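Local coordinates for periplasmic binding protein (Veillonella parvula, PDB 4LJS) that probably captures a small ligand, such as a metal chelate, in the periplasm and delivers it to an ABC transporter for import, at residues A[247-252]-A[304-309]; A[182-187]-A[312-317]; A[214-219]-A[290-295]; A[193-198]-A[223-228]. All coordinates share one frame; numbering follows the deposited sequence.

How the contacts relate
Contacts 1 and 4 lie in one sheet region, their centres about 11 Å apart: strand 247-252 of contact 1 is the sheet neighbour of strand 196-203 of contact 4. Helix 299-310 gives contact 1 its second segment, and the tail behind it forms contact 2, centred about 13 Å from contacts 1 and 4. Leu223 of contact 4 packs against both Val306 and Thr185. Contact 3, about 11 Å from contact 1 and 19 Å from contact 2, meets the N-terminal domain through Ser294 of its loop 290-295; Ile219 touches Val306, and Ile251 touches Ala216. A glycerol, probably from crystallisation, lies about 4 Å from the Tyr293 side chain, probably facing the interdomain cleft, as in related proteins.

Contact 1: A[247-252]-A[304-309]; sequences VIFLIV and DIVSHG
Phe249 has its CG beside the backbone N and anti to the carbonyl carbon (chi1 -66°), which carries the ring off strand 247-252 and onto the backbone of helix 304-309. Val247 turns CG2 anti to its backbone N, and that methyl comes 3.8 Å from Gly309 O at the far end of the contact. Phe249 does most of the touching. Its outer rim meets the helix backbone: CE1 lies 3.7 Å from Ile305 O, and CZ approaches Val306 O equally closely. Two branched side chains approach its rim from one side of the ring plane, with Ile305 CG2 4.2 Å from Phe249 CE1 and Val306 CG1 4.1 Å from Phe249 CZ. The other Val306 methyl, CG2, stands over that face of the ring, displaced toward its rim. Gly309 has no side chain, and this lets CZ of Phe249 rest 4.1 Å from Gly309 CA. Everything that touches is buried and the cohesion is apolar. Two polar groups of the helix have partners away from the strand: Gly309 O receives a hydrogen bond from Arg283 NH2, while on the far side of the helix His308 ND1 donates to Ser307 OG (3.1 Å), the hydroxyl lying in the imidazole plane. Phe199 of the neighbouring strand stacks on Phe249, so the ring also joins two strands. The strand and helix segments approach to 9.9 Å between axes and run almost antiparallel, at 160°. This is the helix-on-sheet layering of an alpha/beta domain with a Rossmann-like build, in which the helix following strand 284-288 returns across the strands of the sheet.

Contact 2: A[182-187]-A[312-317]; sequences VAYTVA and PNLYPE
Thr185, in a regular turn of helix 168-188, has Leu314 as its nearest backbone neighbour, with 7.8 Å between their CA atoms; residues 312-314 keep helical torsions without regular bonds before the chain turns into an open loop. The contact thus lays the C-terminal tail beyond helix 299-310 against helix 168-188, which falls in the chain between the two domain sheets, as does the interdomain helix of class III binding proteins. Leu314, with CG anti to its backbone N (chi1 -176°), pushes its two methyls toward the helix. CD2 sits 4.0 Å from Thr185 CA and just as far from Tyr184 CE2, and CD1 lies 3.9 Å from Tyr184 OH. The long axes of Tyr184 and Tyr315 run past each other in opposite directions, and the Tyr315 hydroxyl comes in at the edge of the Tyr184 ring, in its plane, 3.4 Å from CD2. Tyr315 itself is held flat between two neighbours: Leu314 CG stands 3.8 Å above one face, offset toward the rim, and His308 stacks on the opposite face. Toward solvent the contact opens at Tyr184, whose side chain lies about 4 Å from a phosphate ion that probably came from the crystallisation liquor. Inward, Thr185 is buried, and its OG1 also hydrogen-bonds Ser181 O one turn back along the helix, so that two partners fix the hydroxyl. The second partner is the phenol: Thr185 OG1 and Tyr315 OH are hydrogen-bonded at 2.6 Å, with OG1 in the plane of the Tyr315 ring.

Contact 3: A[214-219]-A[290-295]; sequences TLAGNI and LAVYSP
The CD2 methyl of Leu215 butts against the CD corner of the Pro295 ring, 3.4 Å away, at the tight end of this contact. Leu215 places CG and CD2 there with CG anti to the backbone N (chi1 173°), while its CB, set by the helix backbone, lies 3.4 Å from Val292 O. Beside it Val292 is wedged against the same helix face. Its CB lies 4.1 Å from Ala216 CB, and its CG1 meets Ile219 CD1 at the same separation, the two side chains crossing at about a right angle. Met151 touches Leu215 and Ile219 from helix 151-164, while Leu299 and Ser302 close on Ile219 from helix 299-310. The segment 214-219 is the start of helix 215-222, and Thr214 is its N-cap: OG1 accepts from Gly217 N at 3.1 Å with an N-H...O angle of 158°, and also hydrogen-bonds Gly211 O. Facing it, the loop 290-295 follows strand 284-288 at its C-terminal end, probably beside the cleft in which proteins of this family hold ligand between two domains. Ser294 hydrogen-bonds Ser141 and touches Trp114 and Asn53, bringing the loop up to the N-terminal domain. The looser side is bridged by water. One molecule accepts from Ala216 N at 3.1 Å and donates to Val292 O at 2.6 Å, linking the first turn of the helix to a loop carbonyl that Ala216 N, 4.0 Å away, does not reach directly. Past that water, Tyr293 is exposed and directed away from the helix; a glycerol, probably from crystallisation, lies about 4 Å from its side chain.

Contact 4: A[193-198]-A[223-228]; sequences KPPKAL and LHADVI
The Asp226 carboxylate lies alongside the aliphatic part of Lys196, both pointing the same way, with OD2 3.5 Å from Lys196 CD; the ammonium NZ stays 4.7 Å from OD2, so any attraction is long-range. At the other end CG of the Pro195 ring touches Ala225 CB at 4.2 Å, and Pro194 CB rests against His224 O. Between them the backbones pair as parallel strands, with Lys196 and Asp226 on one face of the sheet and Ala197 and Val227 on the other. Asp226 N donates to Pro195 O (2.8 Å) and Ile228 N to Ala197 O (2.9 Å), both nearly straight on to the carbonyl. Ala197 N reaches Asp226 O at 2.9 Å from above the carbonyl plane, 39° out of it. Lys196 CG, anti to the backbone N, lies 3.6 Å from Ile228 CG1, the two side chains crossing at about a right angle; beyond CG the chain bends at chi2 and chi3. His224 is the C-prime residue of the Schellman motif closing helix 215-222. Strand 226-227 pairs with strand 196-203, whose Leu198 backbone bonds to strand 247-252; helix 299-310 packs through Leu310 on Pro195, Ala197 and Ala225, and helix 237-243 meets Leu198 and Ile228.

Contact 1: A[247-252]-A[304-309]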
loop_
_atom_site.group_PDB
_atom_site.type_symbol
_atom_site.label_atom_id
_atom_site.label_comp_id
_atom_site.label_asym_id
_atom_site.label_seq_id
_atom_site.Cartn_x
_atom_site.Cartn_y
_atom_site.Cartn_z
ATOM N N VAL A 247 -15.828 -16.397 1.252
ATOM C CA VAL A 247 -15.784 -14.993 0.847
ATOM C C VAL A 247 -14.686 -14.772 -0.201
ATOM O O VAL A 247 -13.564 -15.266 -0.060
ATOM C CB VAL A 247 -15.578 -14.053 2.069
ATOM C CG1 VAL A 247 -14.365 -14.480 2.890
ATOM C CG2 VAL A 247 -15.441 -12.605 1.631
ATOM N N ILE A 248 -15.027 -14.059 -1.270
ATOM C CA ILE A 248 -14.064 -13.733 -2.307
ATOM C C ILE A 248 -13.709 -12.258 -2.259
ATOM O O ILE A 248 -14.584 -11.397 -2.202
ATOM C CB ILE A 248 -14.618 -14.035 -3.702
ATOM C CG1 ILE A 248 -14.851 -15.537 -3.868
ATOM C CG2 ILE A 248 -13.667 -13.513 -4.783
ATOM C CD1 ILE A 248 -15.507 -15.906 -5.180
ATOM N N PHE A 249 -12.418 -11.967 -2.279
ATOM C CA PHE A 249 -11.978 -10.591 -2.442
ATOM C C PHE A 249 -11.493 -10.365 -3.866
ATOM O O PHE A 249 -10.579 -11.044 -4.341
ATOM C CB PHE A 249 -10.919 -10.235 -1.405
ATOM C CG PHE A 249 -11.446 -10.243 -0.001
ATOM C CD1 PHE A 249 -12.182 -9.166 0.482
ATOM C CD2 PHE A 249 -11.257 -11.338 0.820
ATOM C CE1 PHE A 249 -12.687 -9.169 1.760
ATOM C CE2 PHE A 249 -11.756 -11.346 2.109
ATOM C CZ PHE A 249 -12.474 -10.260 2.580
ATOM N N LEU A 250 -12.148 -9.434 -4.549
ATOM C CA LEU A 250 -11.765 -9.050 -5.904
ATOM C C LEU A 250 -10.817 -7.858 -5.862
ATOM O O LEU A 250 -11.232 -6.726 -5.595
ATOM C CB LEU A 250 -13.000 -8.694 -6.733
ATOM C CG LEU A 250 -13.989 -9.818 -7.045
ATOM C CD1 LEU A 250 -15.078 -9.311 -7.983
ATOM C CD2 LEU A 250 -13.276 -11.021 -7.648
ATOM N N ILE A 251 -9.544 -8.119 -6.121
ATOM C CA ILE A 251 -8.534 -7.069 -6.122
ATOM C C ILE A 251 -8.571 -6.275 -7.428
ATOM O O ILE A 251 -8.572 -6.851 -8.515
ATOM C CB ILE A 251 -7.137 -7.655 -5.854
ATOM C CG1 ILE A 251 -7.111 -8.284 -4.456
ATOM C CG2 ILE A 251 -6.062 -6.584 -5.983
ATOM C CD1 ILE A 251 -5.866 -9.080 -4.153
ATOM N N VAL A 252 -8.628 -4.950 -7.313
ATOM C CA VAL A 252 -8.738 -4.090 -8.490
ATOM C C VAL A 252 -7.640 -3.045 -8.514
ATOM O O VAL A 252 -7.452 -2.315 -7.537
ATOM C CB VAL A 252 -10.078 -3.337 -8.530
ATOM C CG1 VAL A 252 -10.280 -2.689 -9.912
ATOM C CG2 VAL A 252 -11.222 -4.268 -8.190
ATOM N N ASP A 304 -9.666 -2.975 7.089
ATOM C CA ASP A 304 -11.105 -2.771 7.251
ATOM C C ASP A 304 -11.953 -3.602 6.292
ATOM O O ASP A 304 -12.929 -4.234 6.704
ATOM C CB ASP A 304 -11.462 -1.289 7.114
ATOM C CG ASP A 304 -11.037 -0.475 8.329
ATOM O OD1 ASP A 304 -10.670 -1.083 9.358
ATOM O OD2 ASP A 304 -11.073 0.770 8.260
ATOM N N ILE A 305 -11.582 -3.604 5.017
ATOM C CA ILE A 305 -12.333 -4.361 4.025
ATOM C C ILE A 305 -12.246 -5.863 4.289
ATOM O O ILE A 305 -13.258 -6.569 4.270
ATOM C CB ILE A 305 -11.868 -4.042 2.594
ATOM C CG1 ILE A 305 -12.208 -2.585 2.261
ATOM C CG2 ILE A 305 -12.500 -5.013 1.589
ATOM C CD1 ILE A 305 -11.730 -2.120 0.905
ATOM N N VAL A 306 -11.042 -6.348 4.564
ATOM C CA VAL A 306 -10.859 -7.771 4.789
ATOM C C VAL A 306 -11.506 -8.248 6.100
ATOM O O VAL A 306 -12.215 -9.258 6.114
ATOM C CB VAL A 306 -9.381 -8.171 4.695
ATOM C CG1 VAL A 306 -9.218 -9.641 5.005
ATOM C CG2 VAL A 306 -8.854 -7.861 3.289
ATOM N N SER A 307 -11.304 -7.511 7.189
ATOM C CA SER A 307 -11.901 -7.904 8.463
ATOM C C SER A 307 -13.429 -7.842 8.386
ATOM O O SER A 307 -14.109 -8.725 8.897
ATOM C CB SER A 307 -11.391 -7.033 9.617
ATOM O OG SER A 307 -11.923 -5.716 9.520
ATOM N N HIS A 308 -13.961 -6.812 7.731
ATOM C CA HIS A 308 -15.405 -6.662 7.610
ATOM C C HIS A 308 -16.005 -7.734 6.700
ATOM O O HIS A 308 -17.088 -8.239 6.976
ATOM C CB HIS A 308 -15.782 -5.255 7.134
ATOM C CG HIS A 308 -15.639 -4.202 8.194
ATOM N ND1 HIS A 308 -14.560 -4.149 9.055
ATOM C CD2 HIS A 308 -16.438 -3.160 8.531
ATOM C CE1 HIS A 308 -14.701 -3.122 9.874
ATOM N NE2 HIS A 308 -15.833 -2.507 9.579
ATOM N N GLY A 309 -15.290 -8.095 5.635
ATOM C CA GLY A 309 -15.720 -9.173 4.758
ATOM C C GLY A 309 -15.565 -10.566 5.358
ATOM O O GLY A 309 -16.377 -11.464 5.099
#

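Contact 2: A[182-187]-A[312-317]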
loop_
_atom_site.group_PDB
_atom_site.type_symbol
_atom_site.label_atom_id
_atom_site.label_comp_id
_atom_site.label_asym_id
_atom_site.label_seq_id
_atom_site.Cartn_x
_atom_site.Cartn_y
_atom_site.Cartn_z
ATOM N N VAL A 182 -6.638 -5.458 14.082
ATOM C CA VAL A 182 -6.398 -6.853 13.736
ATOM C C VAL A 182 -6.595 -7.760 14.960
ATOM O O VAL A 182 -7.288 -8.774 14.884
ATOM C CB VAL A 182 -4.970 -7.067 13.169
ATOM C CG1 VAL A 182 -4.637 -8.548 13.088
ATOM C CG2 VAL A 182 -4.811 -6.396 11.778
ATOM N N ALA A 183 -6.001 -7.378 16.087
ATOM C CA ALA A 183 -6.019 -8.202 17.286
ATOM C C ALA A 183 -7.417 -8.281 17.882
ATOM O O ALA A 183 -7.815 -9.314 18.412
ATOM C CB ALA A 183 -5.039 -7.677 18.318
ATOM N N TYR A 184 -8.150 -7.178 17.800
ATOM C CA TYR A 184 -9.527 -7.155 18.268
ATOM C C TYR A 184 -10.363 -8.166 17.485
ATOM O O TYR A 184 -11.062 -8.991 18.075
ATOM C CB TYR A 184 -10.111 -5.751 18.115
ATOM C CG TYR A 184 -11.610 -5.692 18.272
ATOM C CD1 TYR A 184 -12.195 -5.657 19.529
ATOM C CD2 TYR A 184 -12.443 -5.668 17.153
ATOM C CE1 TYR A 184 -13.569 -5.597 19.671
ATOM C CE2 TYR A 184 -13.809 -5.612 17.283
ATOM C CZ TYR A 184 -14.368 -5.576 18.541
ATOM O OH TYR A 184 -15.731 -5.518 18.665
ATOM N N THR A 185 -10.275 -8.089 16.157
ATOM C CA THR A 185 -10.998 -8.980 15.257
ATOM C C THR A 185 -10.738 -10.457 15.562
ATOM O O THR A 185 -11.676 -11.242 15.732
ATOM C CB THR A 185 -10.639 -8.685 13.777
ATOM O OG1 THR A 185 -11.106 -7.380 13.424
ATOM C CG2 THR A 185 -11.296 -9.688 12.849
ATOM N N VAL A 186 -9.466 -10.834 15.649
ATOM C CA VAL A 186 -9.117 -12.216 15.961
ATOM C C VAL A 186 -9.655 -12.648 17.327
ATOM O O VAL A 186 -10.186 -13.753 17.468
ATOM C CB VAL A 186 -7.598 -12.446 15.909
ATOM C CG1 VAL A 186 -7.264 -13.885 16.266
ATOM C CG2 VAL A 186 -7.052 -12.091 14.529
ATOM N N ALA A 187 -9.538 -11.776 18.329
ATOM C CA ALA A 187 -9.965 -12.131 19.689
ATOM C C ALA A 187 -11.479 -12.326 19.809
ATOM O O ALA A 187 -11.936 -13.220 20.513
ATOM C CB ALA A 187 -9.473 -11.102 20.711
ATOM N N PRO A 312 -18.664 -10.787 8.963
ATOM C CA PRO A 312 -19.868 -9.952 8.812
ATOM C C PRO A 312 -20.698 -9.856 10.090
ATOM O O PRO A 312 -21.406 -8.867 10.292
ATOM C CB PRO A 312 -20.683 -10.691 7.739
ATOM C CG PRO A 312 -19.708 -11.563 7.040
ATOM C CD PRO A 312 -18.700 -11.960 8.072
ATOM N N ASN A 313 -20.625 -10.869 10.942
ATOM C CA ASN A 313 -21.374 -10.835 12.193
ATOM C C ASN A 313 -20.759 -9.899 13.221
ATOM O O ASN A 313 -21.468 -9.311 14.034
ATOM C CB ASN A 313 -21.536 -12.237 12.777
ATOM C CG ASN A 313 -22.523 -13.074 11.997
ATOM O OD1 ASN A 313 -23.509 -12.557 11.469
ATOM N ND2 ASN A 313 -22.260 -14.374 11.911
ATOM N N LEU A 314 -19.439 -9.771 13.190
ATOM C CA LEU A 314 -18.748 -8.847 14.081
ATOM C C LEU A 314 -18.906 -7.413 13.578
ATOM O O LEU A 314 -18.978 -6.474 14.368
ATOM C CB LEU A 314 -17.266 -9.206 14.181
ATOM C CG LEU A 314 -16.447 -8.364 15.161
ATOM C CD1 LEU A 314 -17.031 -8.474 16.556
ATOM C CD2 LEU A 314 -15.000 -8.809 15.152
ATOM N N TYR A 315 -18.960 -7.254 12.259
ATOM C CA TYR A 315 -19.093 -5.933 11.651
ATOM C C TYR A 315 -20.374 -5.811 10.819
ATOM O O TYR A 315 -20.315 -5.800 9.584
ATOM C CB TYR A 315 -17.864 -5.637 10.792
ATOM C CG TYR A 315 -16.581 -5.672 11.580
ATOM C CD1 TYR A 315 -16.243 -4.625 12.424
ATOM C CD2 TYR A 315 -15.709 -6.759 11.491
ATOM C CE1 TYR A 315 -15.071 -4.645 13.159
ATOM C CE2 TYR A 315 -14.529 -6.788 12.226
ATOM C CZ TYR A 315 -14.219 -5.725 13.060
ATOM O OH TYR A 315 -13.057 -5.723 13.793
ATOM N N PRO A 316 -21.535 -5.721 11.497
ATOM C CA PRO A 316 -22.843 -5.722 10.828
ATOM C C PRO A 316 -23.046 -4.522 9.907
ATOM O O PRO A 316 -23.883 -4.588 9.011
ATOM C CB PRO A 316 -23.840 -5.666 11.997
ATOM C CG PRO A 316 -23.077 -5.053 13.117
ATOM C CD PRO A 316 -21.668 -5.556 12.955
ATOM N N GLU A 317 -22.295 -3.465 10.128
ATOM C CA GLU A 317 -22.360 -2.253 9.358
ATOM C C GLU A 317 -22.001 -2.406 7.890
ATOM O O GLU A 317 -22.276 -1.559 7.106
ATOM C CB GLU A 317 -21.419 -1.261 9.993
ATOM C CG GLU A 317 -21.836 0.178 9.902
ATOM C CD GLU A 317 -22.337 0.723 11.218
ATOM O OE1 GLU A 317 -21.515 1.283 11.970
ATOM O OE2 GLU A 317 -23.548 0.608 11.491
#

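Contact 3: A[214-219]-A[290-295]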
loop_
_atom_site.group_PDB
_atom_site.type_symbol
_atom_site.label_atom_id
_atom_site.label_comp_id
_atom_site.label_asym_id
_atom_site.label_seq_id
_atom_site.Cartn_x
_atom_site.Cartn_y
_atom_site.Cartn_z
ATOM N N THR A 214 1.786 -13.104 -0.582
ATOM C CA THR A 214 1.390 -11.732 -0.906
ATOM C C THR A 214 0.845 -11.028 0.336
ATOM O O THR A 214 0.411 -11.678 1.288
ATOM C CB THR A 214 0.311 -11.676 -2.000
ATOM O OG1 THR A 214 -0.941 -12.131 -1.460
ATOM C CG2 THR A 214 0.709 -12.528 -3.202
ATOM N N LEU A 215 0.867 -9.700 0.322
ATOM C CA LEU A 215 0.364 -8.939 1.456
ATOM C C LEU A 215 -1.127 -9.200 1.695
ATOM O O LEU A 215 -1.557 -9.340 2.842
ATOM C CB LEU A 215 0.633 -7.444 1.284
ATOM C CG LEU A 215 -0.026 -6.572 2.362
ATOM C CD1 LEU A 215 0.516 -6.905 3.760
ATOM C CD2 LEU A 215 0.176 -5.115 2.043
ATOM N N ALA A 216 -1.912 -9.270 0.618
ATOM C CA ALA A 216 -3.327 -9.603 0.754
ATOM C C ALA A 216 -3.488 -10.934 1.469
ATOM O O ALA A 216 -4.338 -11.074 2.346
ATOM C CB ALA A 216 -4.022 -9.634 -0.601
ATOM N N GLY A 217 -2.661 -11.908 1.096
ATOM C CA GLY A 217 -2.664 -13.204 1.754
ATOM C C GLY A 217 -2.313 -13.059 3.226
ATOM O O GLY A 217 -2.969 -13.640 4.091
ATOM N N ASN A 218 -1.286 -12.263 3.512
ATOM C CA ASN A 218 -0.834 -12.073 4.887
ATOM C C ASN A 218 -1.878 -11.352 5.729
ATOM O O ASN A 218 -1.982 -11.574 6.937
ATOM C CB ASN A 218 0.504 -11.327 4.925
ATOM C CG ASN A 218 1.087 -11.223 6.331
ATOM O OD1 ASN A 218 1.177 -10.135 6.903
ATOM N ND2 ASN A 218 1.486 -12.359 6.890
ATOM N N ILE A 219 -2.657 -10.486 5.095
ATOM C CA ILE A 219 -3.721 -9.799 5.815
ATOM C C ILE A 219 -4.798 -10.811 6.205
ATOM O O ILE A 219 -5.259 -10.823 7.348
ATOM C CB ILE A 219 -4.306 -8.643 5.006
ATOM C CG1 ILE A 219 -3.249 -7.543 4.841
ATOM C CG2 ILE A 219 -5.569 -8.093 5.679
ATOM C CD1 ILE A 219 -3.555 -6.559 3.689
ATOM N N LEU A 290 -4.246 -0.683 -4.355
ATOM C CA LEU A 290 -3.471 0.344 -3.653
ATOM C C LEU A 290 -3.488 0.161 -2.129
ATOM O O LEU A 290 -2.717 0.796 -1.414
ATOM C CB LEU A 290 -3.936 1.762 -4.052
ATOM C CG LEU A 290 -5.365 2.248 -3.735
ATOM C CD1 LEU A 290 -5.527 2.632 -2.268
ATOM C CD2 LEU A 290 -5.770 3.436 -4.629
ATOM N N ALA A 291 -4.373 -0.702 -1.637
ATOM C CA ALA A 291 -4.459 -0.976 -0.207
ATOM C C ALA A 291 -3.784 -2.287 0.175
ATOM O O ALA A 291 -3.624 -2.576 1.356
ATOM C CB ALA A 291 -5.908 -0.991 0.245
ATOM N N VAL A 292 -3.391 -3.088 -0.813
ATOM C CA VAL A 292 -2.825 -4.405 -0.515
ATOM C C VAL A 292 -1.528 -4.699 -1.257
ATOM O O VAL A 292 -1.014 -5.816 -1.205
ATOM C CB VAL A 292 -3.819 -5.553 -0.798
ATOM C CG1 VAL A 292 -5.043 -5.430 0.089
ATOM C CG2 VAL A 292 -4.225 -5.568 -2.254
ATOM N N TYR A 293 -0.995 -3.705 -1.951
ATOM C CA TYR A 293 0.296 -3.872 -2.600
ATOM C C TYR A 293 1.150 -2.635 -2.304
ATOM O O TYR A 293 0.849 -1.548 -2.795
ATOM C CB TYR A 293 0.107 -4.097 -4.102
ATOM C CG TYR A 293 1.389 -4.403 -4.838
ATOM C CD1 TYR A 293 2.224 -3.379 -5.263
ATOM C CD2 TYR A 293 1.772 -5.715 -5.101
ATOM C CE1 TYR A 293 3.405 -3.647 -5.930
ATOM C CE2 TYR A 293 2.954 -5.994 -5.777
ATOM C CZ TYR A 293 3.767 -4.950 -6.188
ATOM O OH TYR A 293 4.949 -5.195 -6.854
ATOM N N SER A 294 2.201 -2.813 -1.496
ATOM C CA SER A 294 2.990 -1.704 -0.929
ATOM C C SER A 294 2.150 -0.490 -0.549
ATOM O O SER A 294 2.398 0.595 -1.040
ATOM C CB SER A 294 4.060 -1.235 -1.918
ATOM O OG SER A 294 4.989 -2.254 -2.202
ATOM N N PRO A 295 1.149 -0.668 0.315
ATOM C CA PRO A 295 0.159 0.404 0.496
ATOM C C PRO A 295 0.594 1.515 1.438
ATOM O O PRO A 295 -0.008 2.589 1.408
ATOM C CB PRO A 295 -1.041 -0.336 1.110
ATOM C CG PRO A 295 -0.405 -1.449 1.886
ATOM C CD PRO A 295 0.830 -1.862 1.116
HETATM O O HOH W 1 -0.689 -8.242 -2.078
#

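Contact 4: A[193-198]-A[223-228]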
loop_
_atom_site.group_PDB
_atom_site.type_symbol
_atom_site.label_atom_id
_atom_site.label_comp_id
_atom_site.label_asym_id
_atom_site.label_seq_id
_atom_site.Cartn_x
_atom_site.Cartn_y
_atom_site.Cartn_z
ATOM N N LYS A 193 -15.572 -20.903 13.721
ATOM C CA LYS A 193 -14.839 -21.536 12.629
ATOM C C LYS A 193 -14.239 -20.467 11.725
ATOM O O LYS A 193 -14.956 -19.581 11.259
ATOM C CB LYS A 193 -15.765 -22.439 11.812
ATOM C CG LYS A 193 -15.090 -23.124 10.635
ATOM C CD LYS A 193 -15.983 -24.205 10.038
ATOM C CE LYS A 193 -15.284 -24.928 8.893
ATOM N NZ LYS A 193 -16.090 -26.064 8.359
ATOM N N PRO A 194 -12.919 -20.545 11.478
ATOM C CA PRO A 194 -12.223 -19.575 10.624
ATOM C C PRO A 194 -12.813 -19.576 9.223
ATOM O O PRO A 194 -13.043 -20.649 8.673
ATOM C CB PRO A 194 -10.787 -20.111 10.574
ATOM C CG PRO A 194 -10.663 -21.010 11.753
ATOM C CD PRO A 194 -12.020 -21.611 11.948
ATOM N N PRO A 195 -13.068 -18.388 8.657
ATOM C CA PRO A 195 -13.641 -18.299 7.311
ATOM C C PRO A 195 -12.606 -18.679 6.253
ATOM O O PRO A 195 -11.415 -18.440 6.449
ATOM C CB PRO A 195 -14.002 -16.816 7.191
ATOM C CG PRO A 195 -13.026 -16.129 8.079
ATOM C CD PRO A 195 -12.814 -17.060 9.243
ATOM N N LYS A 196 -13.054 -19.279 5.155
ATOM C CA LYS A 196 -12.158 -19.605 4.050
ATOM C C LYS A 196 -12.203 -18.514 2.973
ATOM O O LYS A 196 -13.235 -18.314 2.316
ATOM C CB LYS A 196 -12.503 -20.976 3.455
ATOM C CG LYS A 196 -11.617 -21.363 2.277
ATOM C CD LYS A 196 -10.987 -22.743 2.435
ATOM C CE LYS A 196 -11.993 -23.848 2.196
ATOM N NZ LYS A 196 -11.320 -25.082 1.701
ATOM N N ALA A 197 -11.084 -17.819 2.790
ATOM C CA ALA A 197 -11.035 -16.659 1.901
ATOM C C ALA A 197 -10.259 -16.898 0.604
ATOM O O ALA A 197 -9.274 -17.644 0.579
ATOM C CB ALA A 197 -10.452 -15.452 2.636
ATOM N N LEU A 198 -10.706 -16.240 -0.464
ATOM C CA LEU A 198 -9.995 -16.244 -1.734
ATOM C C LEU A 198 -9.727 -14.821 -2.200
ATOM O O LEU A 198 -10.650 -14.013 -2.297
ATOM C CB LEU A 198 -10.799 -16.988 -2.801
ATOM C CG LEU A 198 -10.219 -16.897 -4.213
ATOM C CD1 LEU A 198 -8.909 -17.672 -4.311
ATOM C CD2 LEU A 198 -11.223 -17.370 -5.255
ATOM N N LEU A 223 -5.557 -12.021 10.093
ATOM C CA LEU A 223 -6.919 -11.975 10.608
ATOM C C LEU A 223 -7.494 -13.371 10.885
ATOM O O LEU A 223 -8.704 -13.537 11.053
ATOM C CB LEU A 223 -7.812 -11.167 9.665
ATOM C CG LEU A 223 -7.512 -9.659 9.702
ATOM C CD1 LEU A 223 -8.053 -8.925 8.475
ATOM C CD2 LEU A 223 -8.088 -9.055 10.969
ATOM N N HIS A 224 -6.606 -14.361 10.938
ATOM C CA HIS A 224 -6.953 -15.735 11.305
ATOM C C HIS A 224 -7.874 -16.431 10.301
ATOM O O HIS A 224 -8.566 -17.392 10.645
ATOM C CB HIS A 224 -7.564 -15.798 12.706
ATOM C CG HIS A 224 -7.088 -16.966 13.506
ATOM N ND1 HIS A 224 -5.791 -17.071 13.960
ATOM C CD2 HIS A 224 -7.722 -18.095 13.903
ATOM C CE1 HIS A 224 -5.648 -18.215 14.608
ATOM N NE2 HIS A 224 -6.806 -18.850 14.596
ATOM N N ALA A 225 -7.882 -15.947 9.064
ATOM C CA ALA A 225 -8.671 -16.594 8.025
ATOM C C ALA A 225 -7.922 -17.787 7.445
ATOM O O ALA A 225 -6.700 -17.892 7.558
ATOM C CB ALA A 225 -9.024 -15.610 6.919
ATOM N N ASP A 226 -8.668 -18.684 6.821
ATOM C CA ASP A 226 -8.079 -19.793 6.091
ATOM C C ASP A 226 -7.908 -19.352 4.636
ATOM O O ASP A 226 -8.845 -19.427 3.840
ATOM C CB ASP A 226 -8.982 -21.028 6.201
ATOM C CG ASP A 226 -8.362 -22.269 5.586
ATOM O OD1 ASP A 226 -7.138 -22.270 5.339
ATOM O OD2 ASP A 226 -9.103 -23.251 5.359
ATOM N N VAL A 227 -6.713 -18.871 4.303
ATOM C CA VAL A 227 -6.459 -18.301 2.985
ATOM C C VAL A 227 -6.170 -19.385 1.955
ATOM O O VAL A 227 -5.273 -20.206 2.136
ATOM C CB VAL A 227 -5.295 -17.279 3.017
ATOM C CG1 VAL A 227 -5.030 -16.725 1.629
ATOM C CG2 VAL A 227 -5.618 -16.143 3.961
ATOM N N ILE A 228 -6.945 -19.383 0.876
ATOM C CA ILE A 228 -6.749 -20.324 -0.222
ATOM C C ILE A 228 -5.504 -19.973 -1.033
ATOM O O ILE A 228 -5.276 -18.805 -1.352
ATOM C CB ILE A 228 -7.969 -20.331 -1.163
ATOM C CG1 ILE A 228 -9.216 -20.790 -0.407
ATOM C CG2 ILE A 228 -7.719 -21.220 -2.371
ATOM C CD1 ILE A 228 -10.477 -20.691 -1.210
#